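Local coordinates for protein mannan endo-1,6-alpha-mannosidase (Chaetomium thermophilum, PDB 6RY0) that probably cleaves alpha-1,6-mannosidic linkages and acts as a transglycosidase in moving GPI-anchored glycoproteins into the fungal cell wall, at residues Gly61-Pro66 and Gly80-Thr85; Tyr74-Gly79 and Ala123-Asp128; Ser136-Ala141 and Ala210-Asn215; Trp221-Phe226 and Ala272-Tyr277. All coordinates share one frame; numbering follows the deposited sequence. Where two conformers were deposited one is given.

Interaction 1. Residues Gly61-Pro66 and Gly80-Thr85; sequences GILPGP and GAMMGT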
loop_
_atom_site.group_PDB
_atom_site.type_symbol
_atom_site.label_atom_id
_atom_site.label_comp_id
_atom_site.label_asym_id
_atom_site.label_seq_id
_atom_site.Cartn_x
_atom_site.Cartn_y
_atom_site.Cartn_z
ATOM N N GLY A 61 3.533 12.924 10.104
ATOM C CA GLY A 61 2.828 11.899 9.370
ATOM C C GLY A 61 2.510 12.230 7.927
ATOM O O GLY A 61 2.021 11.356 7.225
ATOM N N ILE A 62 2.762 13.454 7.484
ATOM C CA ILE A 62 2.514 13.821 6.108
ATOM C C ILE A 62 3.776 14.300 5.429
ATOM O O ILE A 62 4.680 14.860 6.058
ATOM C CB ILE A 62 1.400 14.898 5.942
ATOM C CG1 ILE A 62 1.754 16.183 6.697
ATOM C CG2 ILE A 62 0.063 14.335 6.371
ATOM C CD1 ILE A 62 0.845 17.363 6.346
ATOM N N LEU A 63 3.821 14.057 4.131
ATOM C CA LEU A 63 4.784 14.686 3.245
ATOM C C LEU A 63 4.273 16.095 2.908
ATOM O O LEU A 63 3.125 16.434 3.163
ATOM C CB LEU A 63 4.966 13.827 1.989
ATOM C CG LEU A 63 5.836 12.586 2.209
ATOM C CD1 LEU A 63 5.552 11.576 1.118
ATOM C CD2 LEU A 63 7.307 12.951 2.226
ATOM N N PRO A 64 5.118 16.937 2.314
ATOM C CA PRO A 64 4.676 18.293 2.004
ATOM C C PRO A 64 3.433 18.305 1.101
ATOM O O PRO A 64 3.397 17.628 0.065
ATOM C CB PRO A 64 5.908 18.914 1.330
ATOM C CG PRO A 64 7.067 18.205 1.938
ATOM C CD PRO A 64 6.557 16.767 2.067
ATOM N N GLY A 65 2.454 19.121 1.476
ATOM C CA GLY A 65 1.212 19.157 0.755
ATOM C C GLY A 65 0.092 19.549 1.670
ATOM O O GLY A 65 0.326 19.863 2.833
ATOM N N PRO A 66 -1.137 19.492 1.174
ATOM C CA PRO A 66 -1.516 19.010 -0.159
ATOM C C PRO A 66 -1.332 20.071 -1.241
ATOM O O PRO A 66 -1.266 21.274 -0.946
ATOM C CB PRO A 66 -2.980 18.665 0.011
ATOM C CG PRO A 66 -3.438 19.677 1.040
ATOM C CD PRO A 66 -2.305 19.874 1.976
ATOM N N GLY A 80 0.847 8.142 4.777
ATOM C CA GLY A 80 0.599 6.819 5.302
ATOM C C GLY A 80 1.398 5.743 4.582
ATOM O O GLY A 80 1.928 4.802 5.196
ATOM N N ALA A 81 1.503 5.869 3.266
ATOM C CA ALA A 81 2.336 4.967 2.490
ATOM C C ALA A 81 3.791 5.071 2.909
ATOM O O ALA A 81 4.488 4.037 3.026
ATOM C CB ALA A 81 2.187 5.290 0.991
ATOM N N MET A 82 4.282 6.275 3.121
ATOM C CA MET A 82 5.653 6.453 3.605
ATOM C C MET A 82 5.843 5.764 4.949
ATOM O O MET A 82 6.845 5.079 5.169
ATOM C CB MET A 82 5.986 7.938 3.712
ATOM C CG MET A 82 7.396 8.169 4.217
ATOM S SD MET A 82 7.680 9.890 4.636
ATOM C CE MET A 82 9.190 9.675 5.622
ATOM N N MET A 83 4.906 5.949 5.883
ATOM C CA MET A 83 5.059 5.329 7.186
ATOM C C MET A 83 5.228 3.832 7.031
ATOM O O MET A 83 6.104 3.214 7.625
ATOM C CB MET A 83 3.873 5.655 8.098
ATOM C CG MET A 83 3.644 7.136 8.405
ATOM S SD MET A 83 4.971 8.048 9.201
ATOM C CE MET A 83 5.711 8.879 7.793
ATOM N N GLY A 84 4.350 3.212 6.245
ATOM C CA GLY A 84 4.443 1.776 6.065
ATOM C C GLY A 84 5.749 1.349 5.412
ATOM O O GLY A 84 6.331 0.324 5.764
ATOM N N THR A 85 6.233 2.137 4.460
ATOM C CA THR A 85 7.514 1.844 3.821
ATOM C C THR A 85 8.635 1.745 4.863
ATOM O O THR A 85 9.499 0.872 4.776
ATOM C CB THR A 85 7.857 2.899 2.763
ATOM O OG1 THR A 85 6.818 2.941 1.782
ATOM C CG2 THR A 85 9.135 2.560 2.043
#

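Interaction 2. Residues Tyr74-Gly79 and Ala123-Asp128; sequences YYWWEG and ASLGND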
loop_
_atom_site.group_PDB
_atom_site.type_symbol
_atom_site.label_atom_id
_atom_site.label_comp_id
_atom_site.label_asym_id
_atom_site.label_seq_id
_atom_site.Cartn_x
_atom_site.Cartn_y
_atom_site.Cartn_z
ATOM N N TYR A 74 2.127 16.469 -2.375
ATOM C CA TYR A 74 1.657 15.155 -1.936
ATOM C C TYR A 74 0.426 15.213 -1.102
ATOM O O TYR A 74 0.241 16.129 -0.294
ATOM C CB TYR A 74 2.804 14.459 -1.154
ATOM C CG TYR A 74 4.101 14.482 -1.919
ATOM C CD1 TYR A 74 4.287 13.727 -3.068
ATOM C CD2 TYR A 74 5.140 15.325 -1.534
ATOM C CE1 TYR A 74 5.462 13.826 -3.809
ATOM C CE2 TYR A 74 6.306 15.437 -2.256
ATOM C CZ TYR A 74 6.457 14.693 -3.411
ATOM O OH TYR A 74 7.594 14.749 -4.188
ATOM N N TYR A 75 -0.430 14.222 -1.269
ATOM C CA TYR A 75 -1.656 14.086 -0.487
ATOM C C TYR A 75 -1.436 13.250 0.780
ATOM O O TYR A 75 -0.476 12.466 0.863
ATOM C CB TYR A 75 -2.761 13.490 -1.370
ATOM C CG TYR A 75 -3.232 14.447 -2.423
ATOM C CD1 TYR A 75 -4.190 15.401 -2.132
ATOM C CD2 TYR A 75 -2.705 14.424 -3.710
ATOM C CE1 TYR A 75 -4.639 16.290 -3.119
ATOM C CE2 TYR A 75 -3.158 15.300 -4.682
ATOM C CZ TYR A 75 -4.126 16.216 -4.376
ATOM O OH TYR A 75 -4.576 17.103 -5.339
ATOM N N TRP A 76 -2.351 13.393 1.725
ATOM C CA TRP A 76 -2.307 12.743 3.040
ATOM C C TRP A 76 -2.030 11.255 2.973
ATOM O O TRP A 76 -1.215 10.736 3.750
ATOM C CB TRP A 76 -3.662 13.006 3.698
ATOM C CG TRP A 76 -3.906 12.399 5.038
ATOM C CD1 TRP A 76 -3.381 12.797 6.244
ATOM C CD2 TRP A 76 -4.813 11.337 5.336
ATOM N NE1 TRP A 76 -3.890 12.022 7.264
ATOM C CE2 TRP A 76 -4.795 11.146 6.731
ATOM C CE3 TRP A 76 -5.680 10.564 4.571
ATOM C CZ2 TRP A 76 -5.570 10.205 7.356
ATOM C CZ3 TRP A 76 -6.447 9.601 5.209
ATOM C CH2 TRP A 76 -6.399 9.453 6.599
ATOM N N TRP A 77 -2.686 10.525 2.074
ATOM C CA TRP A 77 -2.502 9.085 2.063
ATOM C C TRP A 77 -1.066 8.705 1.772
ATOM O O TRP A 77 -0.625 7.629 2.205
ATOM C CB TRP A 77 -3.424 8.441 1.009
ATOM C CG TRP A 77 -2.916 8.558 -0.353
ATOM C CD1 TRP A 77 -2.980 9.637 -1.194
ATOM C CD2 TRP A 77 -2.121 7.564 -1.023
ATOM N NE1 TRP A 77 -2.271 9.367 -2.347
ATOM C CE2 TRP A 77 -1.759 8.091 -2.280
ATOM C CE3 TRP A 77 -1.694 6.271 -0.683
ATOM C CZ2 TRP A 77 -1.019 7.357 -3.211
ATOM C CZ3 TRP A 77 -0.979 5.551 -1.614
ATOM C CH2 TRP A 77 -0.654 6.096 -2.848
ATOM N N GLU A 78 -0.327 9.541 1.036
ATOM C CA GLU A 78 1.056 9.200 0.691
ATOM C C GLU A 78 1.958 9.278 1.920
ATOM O O GLU A 78 2.972 8.604 1.986
ATOM C CB GLU A 78 1.519 10.072 -0.474
ATOM C CG GLU A 78 2.856 9.621 -1.037
ATOM C CD GLU A 78 3.218 10.272 -2.354
ATOM O OE1 GLU A 78 2.389 10.851 -3.045
ATOM O OE2 GLU A 78 4.452 10.124 -2.708
ATOM N N GLY A 79 1.564 10.090 2.900
ATOM C CA GLY A 79 2.233 10.037 4.177
ATOM C C GLY A 79 2.059 8.678 4.830
ATOM O O GLY A 79 3.003 8.104 5.372
ATOM N N ALA A 123 -11.708 15.957 2.851
ATOM C CA ALA A 123 -11.598 15.969 1.393
ATOM C C ALA A 123 -10.715 14.854 0.847
ATOM O O ALA A 123 -10.830 14.508 -0.326
ATOM C CB ALA A 123 -11.089 17.313 0.931
ATOM N N SER A 124 -9.870 14.285 1.713
ATOM C CA SER A 124 -8.961 13.167 1.397
ATOM C C SER A 124 -9.469 11.828 1.934
ATOM O O SER A 124 -8.751 10.849 1.894
ATOM C CB SER A 124 -7.546 13.414 1.993
ATOM O OG SER A 124 -6.584 13.786 1.022
ATOM N N LEU A 125 -10.697 11.772 2.423
ATOM C CA LEU A 125 -11.218 10.574 3.013
ATOM C C LEU A 125 -11.945 9.750 1.937
ATOM O O LEU A 125 -13.186 9.559 1.901
ATOM C CB LEU A 125 -12.095 10.889 4.219
ATOM C CG LEU A 125 -11.428 11.451 5.499
ATOM C CD1 LEU A 125 -12.439 11.561 6.640
ATOM C CD2 LEU A 125 -10.229 10.645 5.968
ATOM N N GLY A 126 -11.102 9.173 1.097
ATOM C CA GLY A 126 -11.516 7.990 0.397
ATOM C C GLY A 126 -11.326 6.758 1.261
ATOM O O GLY A 126 -10.504 6.728 2.190
ATOM N N ASN A 127 -12.029 5.695 0.878
ATOM C CA ASN A 127 -11.792 4.404 1.499
ATOM C C ASN A 127 -10.371 3.911 1.240
ATOM O O ASN A 127 -9.768 3.228 2.079
ATOM C CB ASN A 127 -12.810 3.381 1.018
ATOM C CG ASN A 127 -14.121 3.525 1.735
ATOM O OD1 ASN A 127 -14.184 3.316 2.942
ATOM N ND2 ASN A 127 -15.177 3.855 0.994
ATOM N N ASP A 128 -9.821 4.221 0.071
ATOM C CA ASP A 128 -8.423 3.893 -0.206
ATOM C C ASP A 128 -7.455 4.702 0.669
ATOM O O ASP A 128 -6.486 4.160 1.180
ATOM C CB ASP A 128 -8.090 4.090 -1.705
ATOM C CG ASP A 128 -8.466 5.467 -2.288
ATOM O OD1 ASP A 128 -9.327 6.174 -1.741
ATOM O OD2 ASP A 128 -7.863 5.864 -3.304
HETATM O O HOH W 1 -4.217 15.754 1.563
HETATM O O HOH W 2 -5.050 11.491 0.715
#

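Interaction 3. Residues Ser136-Ala141 and Ala210-Asn215; sequences SAMLAA and ARYTKN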
loop_
_atom_site.group_PDB
_atom_site.type_symbol
_atom_site.label_atom_id
_atom_site.label_comp_id
_atom_site.label_asym_id
_atom_site.label_seq_id
_atom_site.Cartn_x
_atom_site.Cartn_y
_atom_site.Cartn_z
ATOM N N SER A 136 -0.824 0.297 6.887
ATOM C CA SER A 136 0.431 0.555 7.585
ATOM C C SER A 136 0.355 0.143 9.057
ATOM O O SER A 136 1.332 -0.383 9.584
ATOM C CB SER A 136 0.801 2.021 7.442
ATOM O OG SER A 136 1.177 2.262 6.103
ATOM N N ALA A 137 -0.789 0.340 9.707
ATOM C CA ALA A 137 -0.947 -0.123 11.075
ATOM C C ALA A 137 -0.934 -1.665 11.140
ATOM O O ALA A 137 -0.314 -2.256 12.030
ATOM C CB ALA A 137 -2.243 0.422 11.673
ATOM N N MET A 138 -1.610 -2.307 10.188
ATOM C CA MET A 138 -1.594 -3.768 10.107
ATOM C C MET A 138 -0.168 -4.282 9.956
ATOM O O MET A 138 0.242 -5.238 10.610
ATOM C CB MET A 138 -2.465 -4.223 8.942
ATOM C CG MET A 138 -2.717 -5.703 8.857
ATOM S SD MET A 138 -3.738 -6.373 10.165
ATOM C CE MET A 138 -2.566 -7.326 11.129
ATOM N N LEU A 139 0.603 -3.617 9.092
ATOM C CA LEU A 139 2.002 -3.986 8.840
ATOM C C LEU A 139 2.824 -3.815 10.123
ATOM O O LEU A 139 3.681 -4.641 10.422
ATOM C CB LEU A 139 2.566 -3.091 7.724
ATOM C CG LEU A 139 3.961 -3.482 7.271
ATOM C CD1 LEU A 139 3.988 -4.871 6.613
ATOM C CD2 LEU A 139 4.480 -2.436 6.298
ATOM N N ALA A 140 2.575 -2.749 10.880
ATOM C CA ALA A 140 3.275 -2.561 12.142
ATOM C C ALA A 140 3.002 -3.718 13.095
ATOM O O ALA A 140 3.908 -4.219 13.745
ATOM C CB ALA A 140 2.894 -1.209 12.735
ATOM N N ALA A 141 1.752 -4.189 13.166
ATOM C CA ALA A 141 1.444 -5.361 14.008
ATOM C C ALA A 141 2.158 -6.616 13.472
ATOM O O ALA A 141 2.769 -7.374 14.227
ATOM C CB ALA A 141 -0.063 -5.581 14.109
ATOM N N ALA A 210 -7.733 -11.525 9.443
ATOM C CA ALA A 210 -8.053 -12.944 9.650
ATOM C C ALA A 210 -6.818 -13.736 10.040
ATOM O O ALA A 210 -6.820 -14.481 11.012
ATOM C CB ALA A 210 -8.668 -13.544 8.403
ATOM N N ARG A 211 -5.743 -13.578 9.270
ATOM C CA ARG A 211 -4.550 -14.359 9.569
ATOM C C ARG A 211 -3.985 -14.004 10.957
ATOM O O ARG A 211 -3.533 -14.873 11.700
ATOM C CB ARG A 211 -3.484 -14.194 8.491
ATOM C CG ARG A 211 -2.308 -15.138 8.704
ATOM C CD ARG A 211 -1.231 -14.975 7.674
ATOM N NE ARG A 211 -0.140 -15.921 7.851
ATOM C CZ ARG A 211 1.002 -15.670 8.484
ATOM N NH1 ARG A 211 1.227 -14.515 9.071
ATOM N NH2 ARG A 211 1.968 -16.595 8.494
ATOM N N TYR A 212 -3.958 -12.722 11.271
ATOM C CA TYR A 212 -3.322 -12.316 12.514
ATOM C C TYR A 212 -4.139 -12.780 13.719
ATOM O O TYR A 212 -3.607 -13.310 14.686
ATOM C CB TYR A 212 -3.148 -10.793 12.553
ATOM C CG TYR A 212 -2.323 -10.310 13.726
ATOM C CD1 TYR A 212 -2.864 -10.173 14.991
ATOM C CD2 TYR A 212 -0.977 -10.005 13.565
ATOM C CE1 TYR A 212 -2.096 -9.783 16.069
ATOM C CE2 TYR A 212 -0.192 -9.589 14.651
ATOM C CZ TYR A 212 -0.765 -9.489 15.903
ATOM O OH TYR A 212 -0.001 -9.095 16.981
ATOM N N THR A 213 -5.432 -12.515 13.684
ATOM C CA THR A 213 -6.324 -12.737 14.829
ATOM C C THR A 213 -6.932 -14.116 14.898
ATOM O O THR A 213 -7.475 -14.480 15.943
ATOM C CB THR A 213 -7.479 -11.730 14.837
ATOM O OG1 THR A 213 -8.384 -12.030 13.771
ATOM C CG2 THR A 213 -7.046 -10.275 14.810
ATOM N N LYS A 214 -6.939 -14.841 13.775
ATOM C CA LYS A 214 -7.599 -16.120 13.621
ATOM C C LYS A 214 -9.118 -15.983 13.778
ATOM O O LYS A 214 -9.803 -16.922 14.154
ATOM C CB LYS A 214 -7.015 -17.175 14.557
ATOM C CG LYS A 214 -5.484 -17.348 14.299
ATOM C CD LYS A 214 -4.803 -18.183 15.351
ATOM C CE LYS A 214 -3.314 -18.298 15.136
ATOM N NZ LYS A 214 -2.956 -18.946 13.854
ATOM N N ASN A 215 -9.652 -14.813 13.499
ATOM C CA ASN A 215 -11.087 -14.602 13.535
ATOM C C ASN A 215 -11.683 -14.713 12.136
ATOM O O ASN A 215 -11.321 -13.967 11.225
ATOM C CB ASN A 215 -11.390 -13.238 14.158
ATOM C CG ASN A 215 -12.849 -12.981 14.320
ATOM O OD1 ASN A 215 -13.540 -12.696 13.337
ATOM N ND2 ASN A 215 -13.324 -12.999 15.527
#

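Interaction 4. Residues Trp221-Phe226 and Ala272-Tyr277; sequences WAEKIF and AFMWNY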
loop_
_atom_site.group_PDB
_atom_site.type_symbol
_atom_site.label_atom_id
_atom_site.label_comp_id
_atom_site.label_asym_id
_atom_site.label_seq_id
_atom_site.Cartn_x
_atom_site.Cartn_y
_atom_site.Cartn_z
ATOM N N TRP A 221 -15.765 -11.661 5.233
ATOM C CA TRP A 221 -15.866 -10.382 4.534
ATOM C C TRP A 221 -14.886 -10.297 3.368
ATOM O O TRP A 221 -15.226 -9.800 2.288
ATOM C CB TRP A 221 -15.653 -9.226 5.495
ATOM C CG TRP A 221 -16.870 -8.725 6.172
ATOM C CD1 TRP A 221 -17.270 -8.959 7.467
ATOM C CD2 TRP A 221 -17.793 -7.796 5.635
ATOM N NE1 TRP A 221 -18.386 -8.227 7.758
ATOM C CE2 TRP A 221 -18.717 -7.477 6.656
ATOM C CE3 TRP A 221 -17.909 -7.184 4.401
ATOM C CZ2 TRP A 221 -19.735 -6.559 6.470
ATOM C CZ3 TRP A 221 -18.932 -6.301 4.208
ATOM C CH2 TRP A 221 -19.833 -5.994 5.230
ATOM N N ALA A 222 -13.649 -10.726 3.598
ATOM C CA ALA A 222 -12.655 -10.662 2.518
ATOM C C ALA A 222 -13.116 -11.484 1.330
ATOM O O ALA A 222 -13.021 -11.048 0.181
ATOM C CB ALA A 222 -11.322 -11.135 3.042
ATOM N N GLU A 223 -13.623 -12.692 1.589
ATOM C CA GLU A 223 -14.171 -13.579 0.543
ATOM C C GLU A 223 -15.269 -12.830 -0.223
ATOM O O GLU A 223 -15.332 -12.857 -1.458
ATOM C CB GLU A 223 -14.747 -14.911 1.128
ATOM C CG GLU A 223 -13.803 -15.929 1.922
ATOM C CD GLU A 223 -13.265 -17.149 1.109
ATOM O OE1 GLU A 223 -13.517 -17.144 -0.118
ATOM O OE2 GLU A 223 -12.555 -18.089 1.690
ATOM N N LYS A 224 -16.191 -12.220 0.522
ATOM C CA LYS A 224 -17.328 -11.548 -0.084
ATOM C C LYS A 224 -16.860 -10.436 -1.010
ATOM O O LYS A 224 -17.385 -10.274 -2.129
ATOM C CB LYS A 224 -18.227 -10.997 1.035
ATOM C CG LYS A 224 -19.466 -10.285 0.577
ATOM C CD LYS A 224 -20.263 -9.814 1.795
ATOM C CE LYS A 224 -21.770 -9.862 1.638
ATOM N NZ LYS A 224 -22.158 -8.876 0.652
ATOM N N ILE A 225 -15.909 -9.622 -0.552
ATOM C CA ILE A 225 -15.476 -8.489 -1.367
ATOM C C ILE A 225 -14.689 -8.951 -2.587
ATOM O O ILE A 225 -14.865 -8.399 -3.685
ATOM C CB ILE A 225 -14.654 -7.505 -0.525
ATOM C CG1 ILE A 225 -15.481 -6.906 0.571
ATOM C CG2 ILE A 225 -13.935 -6.479 -1.391
ATOM C CD1 ILE A 225 -16.523 -5.940 0.063
ATOM N N PHE A 226 -13.847 -9.963 -2.439
ATOM C CA PHE A 226 -13.142 -10.507 -3.596
ATOM C C PHE A 226 -14.131 -11.042 -4.625
ATOM O O PHE A 226 -14.007 -10.793 -5.824
ATOM C CB PHE A 226 -12.190 -11.611 -3.159
ATOM C CG PHE A 226 -11.253 -12.011 -4.262
ATOM C CD1 PHE A 226 -11.630 -12.949 -5.200
ATOM C CD2 PHE A 226 -9.975 -11.438 -4.366
ATOM C CE1 PHE A 226 -10.741 -13.295 -6.226
ATOM C CE2 PHE A 226 -9.115 -11.783 -5.373
ATOM C CZ PHE A 226 -9.508 -12.692 -6.287
ATOM N N ALA A 272 -2.941 -14.059 -1.199
ATOM C CA ALA A 272 -1.920 -14.862 -0.574
ATOM C C ALA A 272 -2.201 -15.044 0.918
ATOM O O ALA A 272 -2.049 -16.138 1.444
ATOM C CB ALA A 272 -0.547 -14.237 -0.799
ATOM N N PHE A 273 -2.641 -13.981 1.613
ATOM C CA PHE A 273 -3.045 -14.120 2.989
ATOM C C PHE A 273 -4.225 -15.071 3.122
ATOM O O PHE A 273 -4.243 -15.896 4.047
ATOM C CB PHE A 273 -3.348 -12.738 3.636
ATOM C CG PHE A 273 -2.104 -12.016 4.105
ATOM C CD1 PHE A 273 -1.377 -11.200 3.243
ATOM C CD2 PHE A 273 -1.666 -12.125 5.407
ATOM C CE1 PHE A 273 -0.227 -10.556 3.684
ATOM C CE2 PHE A 273 -0.510 -11.489 5.846
ATOM C CZ PHE A 273 0.206 -10.700 4.978
ATOM N N MET A 274 -5.189 -14.995 2.214
ATOM C CA MET A 274 -6.324 -15.906 2.261
ATOM C C MET A 274 -5.898 -17.347 2.007
ATOM O O MET A 274 -6.415 -18.269 2.650
ATOM C CB MET A 274 -7.415 -15.542 1.271
ATOM C CG MET A 274 -8.122 -14.229 1.574
ATOM S SD MET A 274 -9.018 -14.235 3.147
ATOM C CE MET A 274 -10.406 -15.280 2.707
ATOM N N TRP A 275 -4.999 -17.584 1.070
ATOM C CA TRP A 275 -4.465 -18.919 0.832
ATOM C C TRP A 275 -3.780 -19.458 2.079
ATOM O O TRP A 275 -3.994 -20.602 2.478
ATOM C CB TRP A 275 -3.499 -18.886 -0.352
ATOM C CG TRP A 275 -2.590 -20.052 -0.464
ATOM C CD1 TRP A 275 -1.228 -19.991 -0.484
ATOM C CD2 TRP A 275 -2.927 -21.453 -0.601
ATOM N NE1 TRP A 275 -0.697 -21.249 -0.635
ATOM C CE2 TRP A 275 -1.715 -22.160 -0.720
ATOM C CE3 TRP A 275 -4.134 -22.175 -0.641
ATOM C CZ2 TRP A 275 -1.672 -23.537 -0.830
ATOM C CZ3 TRP A 275 -4.078 -23.558 -0.763
ATOM C CH2 TRP A 275 -2.850 -24.206 -0.868
ATOM N N ASN A 276 -2.944 -18.640 2.700
ATOM C CA ASN A 276 -2.209 -19.067 3.881
ATOM C C ASN A 276 -3.176 -19.393 5.018
ATOM O O ASN A 276 -3.013 -20.386 5.710
ATOM C CB ASN A 276 -1.220 -17.962 4.261
ATOM C CG ASN A 276 -0.356 -18.341 5.425
ATOM O OD1 ASN A 276 -0.801 -18.305 6.576
ATOM N ND2 ASN A 276 0.894 -18.672 5.159
ATOM N N TYR A 277 -4.198 -18.560 5.194
ATOM C CA TYR A 277 -5.152 -18.731 6.291
ATOM C C TYR A 277 -6.081 -19.924 6.068
ATOM O O TYR A 277 -6.278 -20.738 6.968
ATOM C CB TYR A 277 -5.957 -17.450 6.435
ATOM C CG TYR A 277 -6.929 -17.479 7.580
ATOM C CD1 TYR A 277 -6.474 -17.514 8.894
ATOM C CD2 TYR A 277 -8.296 -17.471 7.372
ATOM C CE1 TYR A 277 -7.339 -17.511 9.946
ATOM C CE2 TYR A 277 -9.196 -17.464 8.467
ATOM C CZ TYR A 277 -8.670 -17.477 9.738
ATOM O OH TYR A 277 -9.465 -17.438 10.877
#

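Interaction 1. Residues Gly61-Pro66 and Gly80-Thr85
G61 meets the helix segment 80-85 with bare backbone: its CA lies 4.4 Å from SD of M83, and its carbonyl O is 4.2 Å from N of G80, too far for a bond. Glycine suits the place because, at its positive phi of 96°, a CB would be jammed against the preceding carbonyl O. The Y51 hydroxyl hydrogen-bonds to N of G61 and so holds this end of the loop. Further along, L63 supplies the apolar side-chain contact. Its CG stands anti to the carbonyl carbon (chi1 -77°), which carries the branched end over to the helix; CD2 of L63 rests 3.9 Å from SD of M82. M82 reaches out with an extended chain that meets the leucine at an oblique crossing. A long, unbranched thioether fits here, since sulfur is soft and polarisable and needs no polar partner in a buried spot. On the helix, T85 turns its OG1 back to O of A81 at 2.9 Å, which gives the buried hydroxyl a partner. M393 of helix 389-401 also touches M82. The loop between helices 33-48 and 76-93 thus packs back on the helix it leads into, within the all-helical (alpha/alpha)6 barrel expected of glycoside hydrolase family 76.

Interaction 2. Residues Tyr74-Gly79 and Ala123-Asp128
W76 and S124 lie where two loop-to-helix junctions meet, those leading into helices 76-93 and 127-142, at an end of the helical (alpha/alpha)6 barrel expected of family 76. In the van der Waals part, W76 holds CG anti to its backbone N (chi1 178°), which sends the indole across to the other junction, and its CZ3 meets CD2 of L125 at 4.0 Å. The two side chains cross, and the leucine, at the centre of an inverse gamma turn, offers just one methyl to the ring. OG of S124 also lies 4.0 Å from CB of W76. H121 stacks on the indole, while NE1 donates to OE1 of Q109, so both the ring and its polar end are fixed. Nearby D129 binds a second calcium ion in another structure of this protein, an ion absent here. The polar part runs through water. Early in helix 76-93, backbone N-H groups lack carbonyl acceptors one turn back, and two waters accept from them: one from N of W76 at 3.0 Å, the other from N of W77 at 2.9 Å. A small hydroxyl suits this role, for OG of S124 hydrogen-bonds to both waters, at 3.1 and 2.8 Å.

Interaction 3. Residues Ser136-Ala141 and Ala210-Asn215
Y212 and M138 each set CG anti to the backbone N (chi1 -172° and -171°), which points both side chains at the interface between helix 127-142 and the last turn of helix 196-213. M138 then bends, first at chi2 (68°) and again at chi3, which brings its terminal methyl up to the tyrosine stem: CE of M138 is 3.8 Å from CB of Y212 and 4.0 Å from CD2. Nearly one turn further along its helix, A141 meets the far part of the ring, with CB at 4.0 Å from CE2 of Y212 and its carbonyl O at 3.7 Å from the same carbon. Alanine is suited to this spot because its short side chain lets the ring come up against the helix backbone, whereas the flexible thioether of M138 can shape itself to the ring's root. L156 of helix 155-167 also touches Y212. Replacing the tyrosine by an alanine would probably open a gap beside A141 and leave the M138 methyl without the ring carbons it packs on. Shape and dispersion, rather than charge or polar bonding, therefore hold these two helices together here.

Interaction 4. Residues Trp221-Phe226 and Ala272-Tyr277
M274 of helix 261-278 projects onto A222 and E223 of helix 216-231, a helix-to-helix contact within the all-helical (alpha/alpha)6 barrel expected of this family. It lies about 17 Å from the centre of the chain, measured centre to centre, and away from the calcium sites. One contact is between the aliphatic stem of a charged side chain and a methyl. E223 was modelled in two conformers, and in the one described CG of E223 is 3.5 Å from CE of M274; because the other conformer may differ, this approach is less certain. In that same conformer, and with the same caution, the carboxylate turns to helix 281-298, where OE1 forms a salt bridge with NZ of K282 and OE2 is hydrogen-bonded to NE1 of W283. A glutamate would suit such a partly exposed place, its stem lying on the methionine while its charge is met from the neighbouring helix. The other contact is purely apolar and pairs A222 with M274. Alanine lets the helices approach until the CA atoms of these two residues are 8.2 Å apart, and the methionine fills the space between them. A207 of helix 196-213 and W283 also touch M274, making it a junction between four helices. Its chain folds rather than extends, with chi1 (-67°), chi2 (-63°) and chi3 (-73°) turning in the same sense, and SD of M274 comes to rest 3.9 Å from CB of A222.

In the fold
Interactions 1 and 2 share helix 76-93 and touch, P64 O lying 3.0 Å from Y74 N in a probable hydrogen bond. Interaction 1 is buried and sulfur-rich, whereas interaction 2, only partly buried, relies on water. Helix 127-142 serves both interaction 2, at its start, and interaction 3, further along; S136 of interaction 3 also joins interaction 1 through OG, 2.8 Å from G80 O. Interactions 3 and 4 are buried methionine packings away from the annotated sites, though E223 brings charge to the edge of interaction 4. They meet where R211 NE lies 2.8 Å from N276 OD1, probably hydrogen-bonded. Interactions 1 and 4 fall on opposite sides of the chain's centre.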